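Local coordinates for protein alpha-1,2-mannosidase (Bacteroides thetaiotaomicron, PDB 2WW2) that probably acts as a calcium-dependent, inverting glycoside hydrolase of family GH92 that removes alpha-1,2-linked mannose from glycans, at residues 273-284 with 658-666; 607-615 with 631-639. All blocks are in the same frame, centred on the assembly; numbering follows the deposited sequence. Where two conformers were deposited one is given.

Contact 1: residues 273-284 with 658-666. With GOL (glycerol), chain G.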
loop_
_atom_site.group_PDB
_atom_site.type_symbol
_atom_site.label_atom_id
_atom_site.label_comp_id
_atom_site.label_asym_id
_atom_site.label_seq_id
_atom_site.Cartn_x
_atom_site.Cartn_y
_atom_site.Cartn_z
ATOM N N ARG A 273 -11.183 -24.812 -34.270
ATOM C CA ARG A 273 -11.776 -25.877 -33.466
ATOM C C ARG A 273 -12.644 -25.343 -32.332
ATOM O O ARG A 273 -13.468 -26.081 -31.793
ATOM C CB ARG A 273 -10.728 -26.845 -32.926
ATOM C CG ARG A 273 -10.008 -27.608 -34.024
ATOM C CD ARG A 273 -9.322 -28.823 -33.444
ATOM N NE ARG A 273 -8.545 -29.530 -34.454
ATOM C CZ ARG A 273 -7.699 -30.509 -34.174
ATOM N NH1 ARG A 273 -7.529 -30.868 -32.913
ATOM N NH2 ARG A 273 -7.017 -31.116 -35.149
ATOM N N VAL A 274 -12.458 -24.077 -31.962
ATOM C CA VAL A 274 -13.446 -23.409 -31.132
ATOM C C VAL A 274 -13.944 -22.136 -31.815
ATOM O O VAL A 274 -13.168 -21.225 -32.139
ATOM C CB VAL A 274 -13.010 -23.195 -29.635
ATOM C CG1 VAL A 274 -11.655 -22.538 -29.543
ATOM C CG2 VAL A 274 -14.090 -22.376 -28.868
ATOM N N GLU A 275 -15.238 -22.111 -32.098
ATOM C CA GLU A 275 -15.811 -21.013 -32.848
ATOM C C GLU A 275 -16.586 -20.096 -31.917
ATOM O O GLU A 275 -17.660 -20.469 -31.440
ATOM C CB GLU A 275 -16.821 -21.524 -33.869
ATOM C CG GLU A 275 -16.293 -22.257 -35.053
ATOM C CD GLU A 275 -17.421 -22.484 -36.082
ATOM O OE1 GLU A 275 -17.943 -23.611 -36.144
ATOM O OE2 GLU A 275 -17.807 -21.525 -36.775
ATOM N N ALA A 276 -16.073 -18.892 -31.694
ATOM C CA ALA A 276 -16.762 -17.906 -30.870
ATOM C C ALA A 276 -17.607 -16.972 -31.731
ATOM O O ALA A 276 -17.120 -16.444 -32.748
ATOM C CB ALA A 276 -15.753 -17.102 -30.056
ATOM N N GLU A 277 -18.858 -16.750 -31.323
ATOM C CA GLU A 277 -19.786 -15.868 -32.057
ATOM C C GLU A 277 -20.537 -14.957 -31.074
ATOM O O GLU A 277 -20.858 -15.368 -29.946
ATOM C CB GLU A 277 -20.817 -16.688 -32.854
ATOM C CG GLU A 277 -20.232 -17.640 -33.896
ATOM C CD GLU A 277 -21.299 -18.514 -34.545
ATOM O OE1 GLU A 277 -22.111 -17.978 -35.312
ATOM O OE2 GLU A 277 -21.332 -19.735 -34.277
ATOM N N GLY A 278 -20.835 -13.738 -31.494
ATOM C CA GLY A 278 -21.633 -12.835 -30.655
ATOM C C GLY A 278 -20.760 -12.204 -29.582
ATOM O O GLY A 278 -20.935 -12.455 -28.394
ATOM N N GLY A 279 -19.790 -11.407 -30.015
ATOM C CA GLY A 279 -18.870 -10.720 -29.102
ATOM C C GLY A 279 -18.333 -9.515 -29.854
ATOM O O GLY A 279 -18.527 -9.416 -31.072
ATOM N N THR A 280 -17.667 -8.601 -29.154
ATOM C CA THR A 280 -17.050 -7.442 -29.824
ATOM C C THR A 280 -15.772 -7.863 -30.573
ATOM O O THR A 280 -15.199 -8.914 -30.290
ATOM C CB THR A 280 -16.673 -6.337 -28.818
ATOM O OG1 THR A 280 -15.671 -6.843 -27.946
ATOM C CG2 THR A 280 -17.909 -5.877 -27.979
ATOM N N ASP A 281 -15.328 -7.056 -31.535
ATOM C CA ASP A 281 -14.031 -7.330 -32.170
ATOM C C ASP A 281 -12.922 -7.418 -31.124
ATOM O O ASP A 281 -12.012 -8.235 -31.221
ATOM C CB ASP A 281 -13.683 -6.239 -33.189
ATOM C CG ASP A 281 -14.511 -6.342 -34.442
ATOM O OD1 ASP A 281 -15.126 -7.410 -34.664
ATOM O OD2 ASP A 281 -14.547 -5.353 -35.200
ATOM N N GLU A 282 -12.992 -6.570 -30.111
ATOM C CA GLU A 282 -11.940 -6.602 -29.078
ATOM C C GLU A 282 -11.922 -7.950 -28.322
ATOM O O GLU A 282 -10.846 -8.530 -28.062
ATOM C CB GLU A 282 -12.114 -5.413 -28.140
ATOM C CG GLU A 282 -11.267 -5.458 -26.894
ATOM C CD GLU A 282 -9.777 -5.337 -27.153
ATOM O OE1 GLU A 282 -9.347 -5.054 -28.287
ATOM O OE2 GLU A 282 -9.018 -5.546 -26.185
ATOM N N GLN A 283 -13.105 -8.449 -27.983
ATOM C CA GLN A 283 -13.219 -9.762 -27.347
ATOM C C GLN A 283 -12.714 -10.899 -28.243
ATOM O O GLN A 283 -12.033 -11.813 -27.785
ATOM C CB GLN A 283 -14.680 -10.013 -26.928
ATOM C CG GLN A 283 -15.141 -9.109 -25.749
ATOM C CD GLN A 283 -16.625 -9.260 -25.427
ATOM O OE1 GLN A 283 -17.461 -9.419 -26.324
ATOM N NE2 GLN A 283 -16.964 -9.195 -24.139
ATOM N N LEU A 284 -13.090 -10.873 -29.520
ATOM C CA LEU A 284 -12.631 -11.888 -30.461
ATOM C C LEU A 284 -11.089 -11.826 -30.593
ATOM O O LEU A 284 -10.409 -12.849 -30.637
ATOM C CB LEU A 284 -13.304 -11.665 -31.837
ATOM C CG LEU A 284 -14.829 -11.925 -31.839
ATOM C CD1 LEU A 284 -15.539 -11.366 -33.073
ATOM C CD2 LEU A 284 -15.074 -13.426 -31.752
ATOM N N LEU A 658 -18.224 -15.824 -22.124
ATOM C CA LEU A 658 -18.053 -14.448 -22.573
ATOM C C LEU A 658 -18.890 -14.110 -23.815
ATOM O O LEU A 658 -19.305 -12.958 -24.004
ATOM C CB LEU A 658 -16.564 -14.190 -22.879
ATOM C CG LEU A 658 -16.197 -12.739 -23.190
ATOM C CD1 LEU A 658 -16.354 -11.872 -21.914
ATOM C CD2 LEU A 658 -14.765 -12.683 -23.749
ATOM N N PHE A 659 -19.143 -15.102 -24.663
ATOM C CA PHE A 659 -19.796 -14.840 -25.963
ATOM C C PHE A 659 -21.260 -15.278 -25.961
ATOM O O PHE A 659 -21.690 -16.000 -25.065
ATOM C CB PHE A 659 -19.043 -15.564 -27.086
ATOM C CG PHE A 659 -17.602 -15.093 -27.258
ATOM C CD1 PHE A 659 -17.323 -13.942 -27.991
ATOM C CD2 PHE A 659 -16.548 -15.783 -26.659
ATOM C CE1 PHE A 659 -15.989 -13.490 -28.146
ATOM C CE2 PHE A 659 -15.215 -15.357 -26.810
ATOM C CZ PHE A 659 -14.940 -14.206 -27.559
ATOM N N LYS A 660 -22.026 -14.870 -26.978
ATOM C CA LYS A 660 -23.391 -15.375 -27.109
ATOM C C LYS A 660 -23.378 -16.855 -27.487
ATOM O O LYS A 660 -24.346 -17.587 -27.233
ATOM C CB LYS A 660 -24.196 -14.547 -28.126
ATOM C CG LYS A 660 -24.569 -13.178 -27.568
ATOM C CD LYS A 660 -25.246 -12.299 -28.592
ATOM C CE LYS A 660 -25.486 -10.899 -28.027
ATOM N NZ LYS A 660 -26.365 -10.952 -26.813
ATOM N N LYS A 661 -22.262 -17.309 -28.046
ATOM C CA LYS A 661 -22.152 -18.701 -28.476
ATOM C C LYS A 661 -20.707 -19.135 -28.704
ATOM O O LYS A 661 -19.915 -18.402 -29.321
ATOM C CB LYS A 661 -22.958 -18.901 -29.773
ATOM C CG LYS A 661 -23.180 -20.359 -30.145
ATOM C CD LYS A 661 -23.827 -20.469 -31.521
ATOM C CE LYS A 661 -24.395 -21.837 -31.726
ATOM N NZ LYS A 661 -25.167 -21.903 -33.013
ATOM N N VAL A 662 -20.346 -20.316 -28.198
ATOM C CA VAL A 662 -19.105 -20.944 -28.619
ATOM C C VAL A 662 -19.458 -22.360 -29.038
ATOM O O VAL A 662 -20.319 -23.003 -28.429
ATOM C CB VAL A 662 -17.999 -21.009 -27.516
ATOM C CG1 VAL A 662 -17.227 -19.709 -27.416
ATOM C CG2 VAL A 662 -18.589 -21.409 -26.186
ATOM N N THR A 663 -18.805 -22.828 -30.097
ATOM C CA THR A 663 -18.978 -24.180 -30.585
ATOM C C THR A 663 -17.618 -24.861 -30.582
ATOM O O THR A 663 -16.665 -24.379 -31.198
ATOM C CB THR A 663 -19.530 -24.181 -32.010
ATOM O OG1 THR A 663 -20.795 -23.513 -32.027
ATOM C CG2 THR A 663 -19.722 -25.610 -32.520
ATOM N N LEU A 664 -17.527 -25.969 -29.859
ATOM C CA LEU A 664 -16.308 -26.736 -29.801
ATOM C C LEU A 664 -16.422 -27.898 -30.786
ATOM O O LEU A 664 -17.354 -28.706 -30.701
ATOM C CB LEU A 664 -16.081 -27.251 -28.376
ATOM C CG LEU A 664 -15.662 -26.243 -27.299
ATOM C CD1 LEU A 664 -16.842 -25.348 -26.851
ATOM C CD2 LEU A 664 -15.113 -26.999 -26.110
ATOM N N HIS A 665 -15.479 -27.967 -31.728
ATOM C CA HIS A 665 -15.445 -29.020 -32.731
ATOM C C HIS A 665 -14.520 -30.104 -32.250
ATOM O O HIS A 665 -13.290 -29.972 -32.316
ATOM C CB HIS A 665 -15.003 -28.454 -34.079
ATOM C CG HIS A 665 -15.998 -27.497 -34.654
ATOM N ND1 HIS A 665 -17.270 -27.888 -35.020
ATOM C CD2 HIS A 665 -15.932 -26.164 -34.880
ATOM C CE1 HIS A 665 -17.942 -26.837 -35.460
ATOM N NE2 HIS A 665 -17.155 -25.775 -35.382
ATOM N N LEU A 666 -15.131 -31.155 -31.719
ATOM C CA LEU A 666 -14.409 -32.228 -31.060
ATOM C C LEU A 666 -14.195 -33.423 -31.986
ATOM O O LEU A 666 -14.707 -33.449 -33.114
ATOM C CB LEU A 666 -15.144 -32.624 -29.778
ATOM C CG LEU A 666 -15.324 -31.422 -28.837
ATOM C CD1 LEU A 666 -16.293 -31.703 -27.705
ATOM C CD2 LEU A 666 -13.991 -30.944 -28.268
HETATM C C1 GOL G . -20.906 -10.477 -23.506
HETATM O O1 GOL G . -19.502 -10.318 -23.347
HETATM C C2 GOL G . -21.354 -10.067 -24.902
HETATM O O2 GOL G . -22.322 -10.917 -25.468
HETATM C C3 GOL G . -20.190 -10.119 -25.836
HETATM O O3 GOL G . -19.870 -8.788 -25.996
HETATM O O HOH W 1 -20.377 -20.844 -32.135
HETATM O O HOH W 2 -23.368 -21.225 -35.086
#

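Contact 2: residues 607-615 with 631-639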
loop_
_atom_site.group_PDB
_atom_site.type_symbol
_atom_site.label_atom_id
_atom_site.label_comp_id
_atom_site.label_asym_id
_atom_site.label_seq_id
_atom_site.Cartn_x
_atom_site.Cartn_y
_atom_site.Cartn_z
ATOM N N LEU A 607 -15.580 -13.765 -12.310
ATOM C CA LEU A 607 -14.980 -14.230 -13.540
ATOM C C LEU A 607 -15.243 -13.229 -14.672
ATOM O O LEU A 607 -14.321 -12.795 -15.379
ATOM C CB LEU A 607 -15.597 -15.590 -13.865
ATOM C CG LEU A 607 -14.959 -16.452 -14.930
ATOM C CD1 LEU A 607 -15.295 -15.827 -16.271
ATOM C CD2 LEU A 607 -13.439 -16.595 -14.700
ATOM N N ARG A 608 -16.499 -12.845 -14.850
ATOM C CA ARG A 608 -16.802 -11.900 -15.916
ATOM C C ARG A 608 -16.127 -10.547 -15.664
ATOM O O ARG A 608 -15.660 -9.898 -16.587
ATOM C CB ARG A 608 -18.319 -11.772 -16.115
ATOM C CG ARG A 608 -18.943 -13.119 -16.583
ATOM C CD ARG A 608 -18.551 -13.432 -18.028
ATOM N NE ARG A 608 -19.060 -12.378 -18.914
ATOM C CZ ARG A 608 -20.318 -12.322 -19.343
ATOM N NH1 ARG A 608 -21.184 -13.264 -18.996
ATOM N NH2 ARG A 608 -20.722 -11.323 -20.119
ATOM N N ASN A 609 -16.030 -10.150 -14.404
ATOM C CA ASN A 609 -15.358 -8.893 -14.057
ATOM C C ASN A 609 -13.862 -8.950 -14.438
ATOM O O ASN A 609 -13.339 -8.035 -15.084
ATOM C CB ASN A 609 -15.555 -8.614 -12.566
ATOM C CG ASN A 609 -15.352 -7.167 -12.204
ATOM O OD1 ASN A 609 -15.715 -6.255 -12.949
ATOM N ND2 ASN A 609 -14.780 -6.942 -11.029
ATOM N N VAL A 610 -13.192 -10.042 -14.082
ATOM C CA VAL A 610 -11.783 -10.233 -14.451
ATOM C C VAL A 610 -11.582 -10.230 -15.984
ATOM O O VAL A 610 -10.696 -9.567 -16.503
ATOM C CB VAL A 610 -11.196 -11.529 -13.822
ATOM C CG1 VAL A 610 -9.871 -11.909 -14.490
ATOM C CG2 VAL A 610 -10.995 -11.351 -12.293
ATOM N N MET A 611 -12.419 -10.957 -16.714
ATOM C CA MET A 611 -12.276 -11.003 -18.166
ATOM C C MET A 611 -12.411 -9.611 -18.774
ATOM O O MET A 611 -11.682 -9.268 -19.711
ATOM C CB MET A 611 -13.268 -11.989 -18.801
ATOM C CG MET A 611 -12.966 -13.450 -18.459
ATOM S SD MET A 611 -13.677 -14.673 -19.579
ATOM C CE MET A 611 -15.385 -14.784 -19.037
ATOM N N ASP A 612 -13.324 -8.811 -18.241
ATOM C CA ASP A 612 -13.541 -7.455 -18.755
ATOM C C ASP A 612 -12.417 -6.504 -18.342
ATOM O O ASP A 612 -12.017 -5.641 -19.115
ATOM C CB ASP A 612 -14.868 -6.885 -18.243
ATOM C CG ASP A 612 -16.097 -7.481 -18.946
ATOM O OD1 ASP A 612 -15.967 -8.165 -19.990
ATOM O OD2 ASP A 612 -17.220 -7.252 -18.438
ATOM N N LYS A 613 -11.921 -6.635 -17.117
ATOM C CA LYS A 613 -11.035 -5.597 -16.572
ATOM C C LYS A 613 -9.533 -5.853 -16.675
ATOM O O LYS A 613 -8.756 -4.903 -16.682
ATOM C CB LYS A 613 -11.433 -5.273 -15.133
ATOM C CG LYS A 613 -12.672 -4.393 -15.129
ATOM C CD LYS A 613 -13.507 -4.544 -13.902
ATOM C CE LYS A 613 -14.620 -3.464 -13.965
ATOM N NZ LYS A 613 -15.479 -3.534 -12.790
ATOM N N LEU A 614 -9.129 -7.115 -16.771
ATOM C CA LEU A 614 -7.710 -7.456 -16.749
ATOM C C LEU A 614 -7.139 -7.922 -18.088
ATOM O O LEU A 614 -5.999 -8.422 -18.144
ATOM C CB LEU A 614 -7.467 -8.538 -15.704
ATOM C CG LEU A 614 -7.766 -8.101 -14.267
ATOM C CD1 LEU A 614 -7.283 -9.182 -13.336
ATOM C CD2 LEU A 614 -7.090 -6.749 -13.937
ATOM N N TYR A 615 -7.916 -7.754 -19.159
ATOM C CA TYR A 615 -7.475 -8.191 -20.487
ATOM C C TYR A 615 -7.822 -7.182 -21.566
ATOM O O TYR A 615 -8.880 -6.525 -21.531
ATOM C CB TYR A 615 -8.131 -9.527 -20.883
ATOM C CG TYR A 615 -7.630 -10.714 -20.120
ATOM C CD1 TYR A 615 -6.529 -11.427 -20.562
ATOM C CD2 TYR A 615 -8.238 -11.103 -18.926
ATOM C CE1 TYR A 615 -6.060 -12.512 -19.852
ATOM C CE2 TYR A 615 -7.774 -12.171 -18.212
ATOM C CZ TYR A 615 -6.689 -12.874 -18.666
ATOM O OH TYR A 615 -6.232 -13.962 -17.939
ATOM N N THR A 631 -1.727 -16.742 -18.336
ATOM C CA THR A 631 -3.149 -16.976 -18.221
ATOM C C THR A 631 -3.838 -17.148 -19.594
ATOM O O THR A 631 -5.047 -17.117 -19.667
ATOM C CB THR A 631 -3.843 -15.841 -17.463
ATOM O OG1 THR A 631 -3.790 -14.655 -18.263
ATOM C CG2 THR A 631 -3.159 -15.593 -16.105
ATOM N N SER A 632 -3.076 -17.342 -20.667
ATOM C CA SER A 632 -3.690 -17.505 -22.004
ATOM C C SER A 632 -4.764 -18.620 -22.048
ATOM O O SER A 632 -5.877 -18.397 -22.493
ATOM C CB SER A 632 -2.614 -17.724 -23.082
ATOM O OG SER A 632 -1.972 -18.999 -22.928
ATOM N N ALA A 633 -4.447 -19.806 -21.544
ATOM C CA ALA A 633 -5.412 -20.910 -21.548
ATOM C C ALA A 633 -6.539 -20.671 -20.540
ATOM O O ALA A 633 -7.696 -21.083 -20.753
ATOM C CB ALA A 633 -4.693 -22.226 -21.235
ATOM N N TRP A 634 -6.194 -19.998 -19.444
ATOM C CA TRP A 634 -7.179 -19.614 -18.445
ATOM C C TRP A 634 -8.253 -18.745 -19.119
ATOM O O TRP A 634 -9.460 -18.918 -18.910
ATOM C CB TRP A 634 -6.498 -18.840 -17.307
ATOM C CG TRP A 634 -7.410 -18.487 -16.166
ATOM C CD1 TRP A 634 -7.539 -19.163 -14.982
ATOM C CD2 TRP A 634 -8.315 -17.376 -16.094
ATOM N NE1 TRP A 634 -8.468 -18.538 -14.181
ATOM C CE2 TRP A 634 -8.954 -17.438 -14.838
ATOM C CE3 TRP A 634 -8.630 -16.321 -16.961
ATOM C CZ2 TRP A 634 -9.902 -16.493 -14.431
ATOM C CZ3 TRP A 634 -9.583 -15.398 -16.560
ATOM C CH2 TRP A 634 -10.199 -15.482 -15.310
ATOM N N TYR A 635 -7.811 -17.833 -19.967
ATOM C CA TYR A 635 -8.774 -16.947 -20.634
ATOM C C TYR A 635 -9.624 -17.733 -21.639
ATOM O O TYR A 635 -10.839 -17.533 -21.729
ATOM C CB TYR A 635 -8.050 -15.793 -21.317
ATOM C CG TYR A 635 -8.989 -14.764 -21.947
ATOM C CD1 TYR A 635 -9.346 -13.594 -21.259
ATOM C CD2 TYR A 635 -9.514 -14.964 -23.209
ATOM C CE1 TYR A 635 -10.208 -12.653 -21.827
ATOM C CE2 TYR A 635 -10.391 -14.018 -23.784
ATOM C CZ TYR A 635 -10.722 -12.883 -23.087
ATOM O OH TYR A 635 -11.549 -11.956 -23.654
ATOM N N VAL A 636 -8.998 -18.633 -22.390
ATOM C CA VAL A 636 -9.751 -19.424 -23.380
ATOM C C VAL A 636 -10.838 -20.255 -22.704
ATOM O O VAL A 636 -12.007 -20.183 -23.067
ATOM C CB VAL A 636 -8.812 -20.311 -24.234
ATOM C CG1 VAL A 636 -9.622 -21.266 -25.108
ATOM C CG2 VAL A 636 -7.936 -19.419 -25.117
ATOM N N PHE A 637 -10.450 -21.049 -21.724
ATOM C CA PHE A 637 -11.436 -21.807 -20.962
ATOM C C PHE A 637 -12.515 -20.881 -20.386
ATOM O O PHE A 637 -13.701 -21.113 -20.582
ATOM C CB PHE A 637 -10.747 -22.558 -19.824
ATOM C CG PHE A 637 -10.343 -23.962 -20.181
ATOM C CD1 PHE A 637 -11.309 -24.915 -20.492
ATOM C CD2 PHE A 637 -9.001 -24.330 -20.197
ATOM C CE1 PHE A 637 -10.938 -26.224 -20.828
ATOM C CE2 PHE A 637 -8.617 -25.624 -20.536
ATOM C CZ PHE A 637 -9.586 -26.576 -20.829
ATOM N N SER A 638 -12.100 -19.846 -19.661
ATOM C CA SER A 638 -13.071 -18.990 -18.967
ATOM C C SER A 638 -14.062 -18.332 -19.924
ATOM O O SER A 638 -15.257 -18.234 -19.613
ATOM C CB SER A 638 -12.371 -17.944 -18.083
ATOM O OG SER A 638 -11.677 -18.598 -17.031
ATOM N N ALA A 639 -13.589 -17.891 -21.084
ATOM C CA ALA A 639 -14.498 -17.363 -22.115
ATOM C C ALA A 639 -15.509 -18.395 -22.623
ATOM O O ALA A 639 -16.649 -18.058 -22.958
ATOM C CB ALA A 639 -13.700 -16.801 -23.306
HETATM O O HOH W 3 -12.185 -9.680 -22.347
#

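Contact 1: residues 273-284 with 658-666
Strand 274-277 runs antiparallel to strand 661-665, their axes 169° apart, and the pairing starts one residue early, where His665 N donates to Arg273 O at 2.8 Å. At the other end Lys660 and Lys661 both stand opposite Glu277, a classic beta bulge, and Lys660 N then bonds to Gly278 O. Glycine suits position 278, where phi is positive and the CA lies close to Lys660 CB.

Val274, Ala276, Val662 and Leu664 make one face apolar. At its loop end Ala276 CB sits over the centre of the Phe659 ring, 3.6 Å from the centroid, a CH-pi contact that a small methyl makes well. Nearby, Leu284 CD2 comes within 3.7 Å of Phe659 CE1, and Gly279, lacking a side chain, brings its CA to the ring edge.

Glu275, Glu277, Lys661 and Thr663 form the polar face. Glu275, extended beyond CG, carries OE1 to the imidazole edge, carboxylate and ring planes 24° apart; His665 NE2 donates to Glu275 OE1, but the modelled 2.4 Å is so short that the exact length is doubtful. Asn671 takes up the ring's ND1. One water donates a hydrogen bond to Glu277 OE2 and accepts one from Lys661 NZ; another joins Glu275 O, Glu277 OE2 and Thr663 OG1.

Gln283 NE2 donates to O1 of a glycerol, probably from the crystallisation liquor, which in turn donates to Leu658 O. The arrangement is an antiparallel edge pairing: strand 274-277 borders a mixed sheet in the family 92 catalytic domain and leads through a short turn into helix 281-294, capped by Thr280.

Contact 2: residues 607-615 with 631-639
Branched aliphatic groups of helix 607-613 meet the six-membered part of the Trp634 indole on helix 632-639: Leu607 CD2 reaches Trp634 CH2 at 3.5 Å, and Val610 CG1 approaches the same carbon. Beside them, in the conformer described, the Met611 side chain forms a knob-into-hole contact, a long, flexible knob set among Trp634, Tyr635, Ser638 and Ala639. The short helix axes cross at -126° and stay 10.9 Å apart, a spacing that long and aromatic side chains can bridge.

The small Ser638 side chain lets Leu607 CD2 and Met611 pack against it. It turns its hydroxyl back to Trp634 O, which thus receives both Ser638 N and OG, from opposite faces of its plane; Tyr592 is a further partner of this hydroxyl.

Just past the first helix, Tyr615 presents its ring face to the edge of Tyr635 in a T-shaped stack, with centroids 4.6 Å apart and planes at 56°. The polar edge follows, still buried within the protein. A water donates to Met611 O and hydrogen-bonds to Tyr635 OH. The phenol of Tyr615 hydrogen-bonds to His582, while Thr631 hydrogen-bonds to Asp627, a ligand of a bound sodium ion. Between the two hydroxyls, Tyr615 OH lies 2.6 Å from Thr631 OG1.

How the contacts relate
Following the chain from its N terminus, residues 273-284 come first and give the edge strand and the start of helix 281-294. A further 373 residues, more helix than strand, separate them from 658-666, which closes contact 1. Within that long excursion lies contact 2, which closes a much shorter loop, with 15 residues between its segments, none in helix or strand; the two loops therefore nest and do not cross. Contact 2 joins two helices. Contact 1 pairs two strands, and its Phe659 packs against the start of helix 281-294. Their centres are 13 Å apart. Leu658 connects them: its N lies 2.9 Å from Ala639 O, probably hydrogen-bonded, and its side chain packs on Tyr635.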